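Local structure of chromosome replication initiation inhibitor protein (Agrobacterium tumefaciens, 3FD3) at residues I6-D11 / T15-A20; N33-D38 / V43-G48. The protein probably acts as a DNA-binding transcription regulator of the LysR family, of which this chain is the C-terminal, substrate-binding part. All coordinates share one frame; numbering follows the deposited sequence.

Overall arrangement
Both interactions hold a helix against the same mixed sheet, through its neighbouring parallel strands 3-8 and 31-36. Interaction 1 is the more buried: its centre lies about 9 Å from the centre of the chain, against about 16 Å for interaction 2, and it covers 226 Å² rather than 150 Å². Its chemistry is mixed, a phenylalanine ring packed on a threonine at one end and a hydroxyl-to-carbonyl hydrogen bond at the other. Interaction 2, at a strand that is outermost within the chain, relies on the far end of one tryptophan ring, which two CB atoms approach obliquely. The strands join the two contacts directly, since Ala35 N lies 2.8 Å from Ile6 O, a probable hydrogen bond.

Interaction 1 of 2, residues I6-D11 / T15-A20; sequences IATNAD and TWFLDA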
loop_
_atom_site.group_PDB
_atom_site.type_symbol
_atom_site.label_atom_id
_atom_site.label_comp_id
_atom_site.label_asym_id
_atom_site.label_seq_id
_atom_site.Cartn_x
_atom_site.Cartn_y
_atom_site.Cartn_z
ATOM N N ILE A 6 -15.452 -6.671 3.304
ATOM C CA ILE A 6 -14.546 -7.785 3.062
ATOM C C ILE A 6 -13.162 -7.398 3.590
ATOM O O ILE A 6 -12.753 -6.249 3.480
ATOM C CB ILE A 6 -14.444 -8.095 1.558
ATOM C CG1 ILE A 6 -15.806 -8.385 0.947
ATOM C CG2 ILE A 6 -13.501 -9.306 1.265
ATOM C CD1 ILE A 6 -15.747 -8.196 -0.614
ATOM N N ALA A 7 -12.478 -8.332 4.220
ATOM C CA ALA A 7 -11.154 -8.094 4.776
ATOM C C ALA A 7 -10.116 -8.847 3.946
ATOM O O ALA A 7 -10.401 -9.880 3.331
ATOM C CB ALA A 7 -11.073 -8.545 6.245
ATOM N N THR A 8 -8.897 -8.295 3.929
ATOM C CA THR A 8 -7.755 -8.954 3.278
ATOM C C THR A 8 -6.501 -8.529 4.018
ATOM O O THR A 8 -6.477 -7.443 4.642
ATOM C CB THR A 8 -7.613 -8.580 1.782
ATOM O OG1 THR A 8 -6.462 -9.250 1.242
ATOM C CG2 THR A 8 -7.454 -7.068 1.569
ATOM N N ASN A 9 -5.482 -9.385 3.956
ATOM C CA ASN A 9 -4.150 -8.997 4.359
ATOM C C ASN A 9 -3.558 -8.061 3.308
ATOM O O ASN A 9 -3.945 -8.101 2.138
ATOM C CB ASN A 9 -3.240 -10.232 4.598
ATOM C CG ASN A 9 -3.091 -11.162 3.339
ATOM O OD1 ASN A 9 -3.997 -11.316 2.543
ATOM N ND2 ASN A 9 -1.972 -11.860 3.256
ATOM N N ALA A 10 -2.593 -7.238 3.711
ATOM C CA ALA A 10 -1.975 -6.292 2.775
ATOM C C ALA A 10 -1.316 -6.985 1.597
ATOM O O ALA A 10 -1.338 -6.488 0.468
ATOM C CB ALA A 10 -0.923 -5.399 3.498
ATOM N N ASP A 11 -0.652 -8.106 1.862
ATOM C CA ASP A 11 0.107 -8.771 0.796
ATOM C C ASP A 11 -0.832 -9.328 -0.300
ATOM O O ASP A 11 -0.477 -9.296 -1.470
ATOM C CB ASP A 11 1.015 -9.856 1.364
ATOM C CG ASP A 11 2.170 -9.288 2.183
ATOM O OD1 ASP A 11 2.620 -8.154 1.892
ATOM O OD2 ASP A 11 2.635 -9.973 3.129
ATOM N N THR A 15 -1.246 -7.893 -4.422
ATOM C CA THR A 15 -1.042 -8.863 -5.464
ATOM C C THR A 15 -2.360 -9.156 -6.220
ATOM O O THR A 15 -2.711 -8.390 -7.144
ATOM C CB THR A 15 -0.321 -10.140 -4.939
ATOM O OG1 THR A 15 -1.012 -10.668 -3.799
ATOM C CG2 THR A 15 1.181 -9.807 -4.533
ATOM N N TRP A 16 -3.125 -10.130 -5.750
ATOM C CA TRP A 16 -4.211 -10.783 -6.508
ATOM C C TRP A 16 -5.633 -10.417 -6.088
ATOM O O TRP A 16 -6.593 -10.686 -6.835
ATOM C CB TRP A 16 -4.051 -12.314 -6.426
ATOM C CG TRP A 16 -4.298 -12.857 -5.042
ATOM C CD1 TRP A 16 -3.420 -12.890 -3.983
ATOM C CD2 TRP A 16 -5.522 -13.389 -4.549
ATOM N NE1 TRP A 16 -4.020 -13.446 -2.880
ATOM C CE2 TRP A 16 -5.317 -13.754 -3.191
ATOM C CE3 TRP A 16 -6.772 -13.623 -5.129
ATOM C CZ2 TRP A 16 -6.322 -14.317 -2.405
ATOM C CZ3 TRP A 16 -7.752 -14.190 -4.352
ATOM C CH2 TRP A 16 -7.537 -14.515 -3.003
ATOM N N PHE A 17 -5.809 -9.824 -4.909
ATOM C CA PHE A 17 -7.150 -9.698 -4.326
ATOM C C PHE A 17 -8.109 -8.869 -5.182
ATOM O O PHE A 17 -9.270 -9.285 -5.404
ATOM C CB PHE A 17 -7.021 -9.091 -2.927
ATOM C CG PHE A 17 -8.331 -8.843 -2.191
ATOM C CD1 PHE A 17 -8.955 -9.844 -1.485
ATOM C CD2 PHE A 17 -8.891 -7.596 -2.186
ATOM C CE1 PHE A 17 -10.140 -9.592 -0.796
ATOM C CE2 PHE A 17 -10.066 -7.355 -1.482
ATOM C CZ PHE A 17 -10.670 -8.358 -0.805
ATOM N N LEU A 18 -7.627 -7.724 -5.681
ATOM C CA LEU A 18 -8.468 -6.847 -6.489
ATOM C C LEU A 18 -8.761 -7.427 -7.851
ATOM O O LEU A 18 -9.815 -7.139 -8.421
ATOM C CB LEU A 18 -7.861 -5.445 -6.634
ATOM C CG LEU A 18 -7.897 -4.607 -5.371
ATOM C CD1 LEU A 18 -7.218 -3.217 -5.619
ATOM C CD2 LEU A 18 -9.332 -4.458 -4.870
ATOM N N ASP A 19 -7.862 -8.260 -8.366
ATOM C CA ASP A 19 -8.140 -8.977 -9.607
ATOM C C ASP A 19 -9.372 -9.866 -9.447
ATOM O O ASP A 19 -10.207 -9.930 -10.345
ATOM C CB ASP A 19 -6.937 -9.819 -10.043
ATOM C CG ASP A 19 -7.110 -10.412 -11.426
ATOM O OD1 ASP A 19 -7.603 -9.705 -12.336
ATOM O OD2 ASP A 19 -6.741 -11.585 -11.616
ATOM N N ALA A 20 -9.489 -10.539 -8.302
ATOM C CA ALA A 20 -10.657 -11.346 -7.985
ATOM C C ALA A 20 -11.903 -10.505 -7.725
ATOM O O ALA A 20 -12.966 -10.765 -8.278
ATOM C CB ALA A 20 -10.373 -12.228 -6.739
#
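Phe17 lays one face of its ring on Thr8 and brings an edge up to Ile6, and these three buried side chains make the tight part of the contact. Thr8 CB stands 3.8 Å from the centroid of the Phe17 ring and 14° off its normal, which meets the geometry of a CH-pi contact. The ring reaches this place because Phe17 CG lies anti to the backbone N (chi1 178°), pointing from the first turn of helix 17-26 back to the strand. At the edge of the ring, in its plane, Ile6 CG2 comes within 3.6 Å of Phe17 CZ. The hydroxyl of Thr8 also lies over the ring face, but its hydrogen is given to the carbonyl of the next residue, with Thr8 OG1 2.9 Å from Asn9 O; that bond helps fix the rotation of the threonine. In the LysR substrate-binding domain, which has the periplasmic-binding-protein fold, this is the first strand followed by its helices, packed on one side of the sheet. Ile34 and Val55 of the flanking strands also touch Phe17, as does Met196 of helix 190-203. The other end, formed by partly exposed residues, is looser and polar. Here Thr15 OG1 donates to Asp11 O over 2.8 Å, the donor tilted slightly from the carbonyl plane. The Asp11 carboxylate turns instead to Tyr75 and Thr134, each hydrogen-bonded to a different oxygen, and the nearest atom of this side chain is about 4 Å from a bound calcium ion.

Interaction 2 of 2, residues N33-D38 / V43-G48; sequences NIAVDD and VEWLRG
Trp45 reaches from helix 42-47 with the far end of its six-membered ring and overlaps the CB atoms of Ala35 and Asp37. This is the helix that follows strand 31-36 in the LysR substrate-binding domain, which has a fold of the periplasmic-binding-protein type, and the indole spans the gap between the two: the closest CA atoms, those of Asp37 and Trp45, are still 9.7 Å apart. Ala35 and Asp37, two residues apart along the chain, both point at the helix. Trp45 CZ3 meets the first at Ala35 CB, 3.6 Å away, and the second at Asp37 CB, 3.7 Å away, both approaching the ring obliquely. The indole also touches Ala7 on the adjacent strand 3-8, which carries the apolar contact onto the next strand. Asp37 contributes its methylene here; with CG anti to the backbone N (chi1 174°), its carboxylate is turned to residues 39-42 while CB stays against the indole. OD2 bonds to the hydroxyl of Thr42, and OD1 accepts from the backbone N-H groups of Gln39 and His41. Between Ala35 and Asp37, Val36 O lies near the indole plane, at its edge, 4.1 Å from Trp45 CH2.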
loop_
_atom_site.group_PDB
_atom_site.type_symbol
_atom_site.label_atom_id
_atom_site.label_comp_id
_atom_site.label_asym_id
_atom_site.label_seq_id
_atom_site.Cartn_x
_atom_site.Cartn_y
_atom_site.Cartn_z
ATOM N N ASN A 33 -16.385 -2.621 0.557
ATOM C CA ASN A 33 -15.630 -1.878 1.549
ATOM C C ASN A 33 -14.520 -2.800 1.998
ATOM O O ASN A 33 -14.764 -3.808 2.691
ATOM C CB ASN A 33 -16.545 -1.465 2.693
ATOM C CG ASN A 33 -15.811 -0.750 3.809
ATOM O OD1 ASN A 33 -14.625 -0.548 3.764
ATOM N ND2 ASN A 33 -16.544 -0.360 4.816
ATOM N N ILE A 34 -13.312 -2.494 1.543
ATOM C CA ILE A 34 -12.151 -3.362 1.743
ATOM C C ILE A 34 -11.385 -2.939 2.961
ATOM O O ILE A 34 -10.870 -1.814 3.037
ATOM C CB ILE A 34 -11.251 -3.390 0.498
ATOM C CG1 ILE A 34 -12.041 -3.944 -0.674
ATOM C CG2 ILE A 34 -10.004 -4.274 0.767
ATOM C CD1 ILE A 34 -11.369 -3.713 -1.992
ATOM N N ALA A 35 -11.371 -3.807 3.978
ATOM C CA ALA A 35 -10.632 -3.540 5.205
ATOM C C ALA A 35 -9.324 -4.309 5.137
ATOM O O ALA A 35 -9.298 -5.523 4.830
ATOM C CB ALA A 35 -11.457 -3.975 6.455
ATOM N N VAL A 36 -8.219 -3.630 5.404
ATOM C CA VAL A 36 -6.924 -4.268 5.277
ATOM C C VAL A 36 -6.454 -4.588 6.697
ATOM O O VAL A 36 -6.338 -3.694 7.540
ATOM C CB VAL A 36 -5.913 -3.346 4.539
ATOM C CG1 VAL A 36 -4.536 -4.046 4.362
ATOM C CG2 VAL A 36 -6.496 -2.838 3.220
ATOM N N ASP A 37 -6.205 -5.855 6.977
ATOM C CA ASP A 37 -5.910 -6.283 8.317
ATOM C C ASP A 37 -4.478 -6.744 8.327
ATOM O O ASP A 37 -4.152 -7.735 7.676
ATOM C CB ASP A 37 -6.774 -7.469 8.703
ATOM C CG ASP A 37 -6.399 -8.039 10.054
ATOM O OD1 ASP A 37 -5.959 -7.255 10.936
ATOM O OD2 ASP A 37 -6.519 -9.265 10.201
ATOM N N ASP A 38 -3.597 -6.057 9.023
ATOM C CA ASP A 38 -2.298 -6.682 9.309
ATOM C C ASP A 38 -1.952 -6.559 10.780
ATOM O O ASP A 38 -0.784 -6.591 11.156
ATOM C CB ASP A 38 -1.202 -6.143 8.392
ATOM C CG ASP A 38 -1.577 -6.257 6.924
ATOM O OD1 ASP A 38 -1.659 -7.394 6.404
ATOM O OD2 ASP A 38 -1.815 -5.206 6.314
ATOM N N VAL A 43 -10.208 -12.312 12.586
ATOM C CA VAL A 43 -11.055 -13.268 13.316
ATOM C C VAL A 43 -12.117 -12.570 14.174
ATOM O O VAL A 43 -13.284 -12.948 14.153
ATOM C CB VAL A 43 -10.210 -14.230 14.195
ATOM C CG1 VAL A 43 -11.084 -14.945 15.217
ATOM C CG2 VAL A 43 -9.462 -15.236 13.277
ATOM N N GLU A 44 -11.705 -11.534 14.897
ATOM C CA GLU A 44 -12.631 -10.722 15.681
ATOM C C GLU A 44 -13.674 -10.034 14.800
ATOM O O GLU A 44 -14.867 -10.030 15.121
ATOM C CB GLU A 44 -11.870 -9.671 16.496
ATOM C CG GLU A 44 -10.823 -10.271 17.450
ATOM C CD GLU A 44 -9.391 -10.309 16.849
ATOM O OE1 GLU A 44 -8.544 -9.470 17.302
ATOM O OE2 GLU A 44 -9.135 -11.158 15.931
ATOM N N TRP A 45 -13.229 -9.488 13.675
ATOM C CA TRP A 45 -14.139 -8.820 12.742
ATOM C C TRP A 45 -15.184 -9.766 12.180
ATOM O O TRP A 45 -16.348 -9.395 12.028
ATOM C CB TRP A 45 -13.383 -8.223 11.574
ATOM C CG TRP A 45 -12.430 -7.124 11.926
ATOM C CD1 TRP A 45 -12.321 -6.462 13.119
ATOM C CD2 TRP A 45 -11.476 -6.530 11.044
ATOM N NE1 TRP A 45 -11.338 -5.507 13.033
ATOM C CE2 TRP A 45 -10.809 -5.523 11.768
ATOM C CE3 TRP A 45 -11.118 -6.754 9.706
ATOM C CZ2 TRP A 45 -9.806 -4.749 11.205
ATOM C CZ3 TRP A 45 -10.116 -5.982 9.141
ATOM C CH2 TRP A 45 -9.473 -4.985 9.895
ATOM N N LEU A 46 -14.762 -10.971 11.832
ATOM C CA LEU A 46 -15.713 -11.977 11.375
ATOM C C LEU A 46 -16.697 -12.366 12.481
ATOM O O LEU A 46 -17.903 -12.451 12.255
ATOM C CB LEU A 46 -14.988 -13.212 10.858
ATOM C CG LEU A 46 -14.358 -13.080 9.466
ATOM C CD1 LEU A 46 -13.317 -14.173 9.239
ATOM C CD2 LEU A 46 -15.387 -13.084 8.301
ATOM N N ARG A 47 -16.175 -12.604 13.667
ATOM C CA ARG A 47 -17.021 -12.965 14.807
ATOM C C ARG A 47 -18.050 -11.875 15.093
ATOM O O ARG A 47 -19.212 -12.171 15.369
ATOM C CB ARG A 47 -16.165 -13.252 16.046
ATOM C CG ARG A 47 -16.921 -13.863 17.226
ATOM C CD ARG A 47 -16.127 -13.795 18.546
ATOM N NE ARG A 47 -14.772 -14.340 18.399
ATOM C CZ ARG A 47 -13.623 -13.676 18.612
ATOM N NH1 ARG A 47 -13.600 -12.401 19.026
ATOM N NH2 ARG A 47 -12.466 -14.310 18.412
ATOM N N GLY A 48 -17.638 -10.619 15.006
ATOM C CA GLY A 48 -18.513 -9.488 15.322
ATOM C C GLY A 48 -19.402 -9.035 14.176
ATOM O O GLY A 48 -20.132 -8.059 14.318
#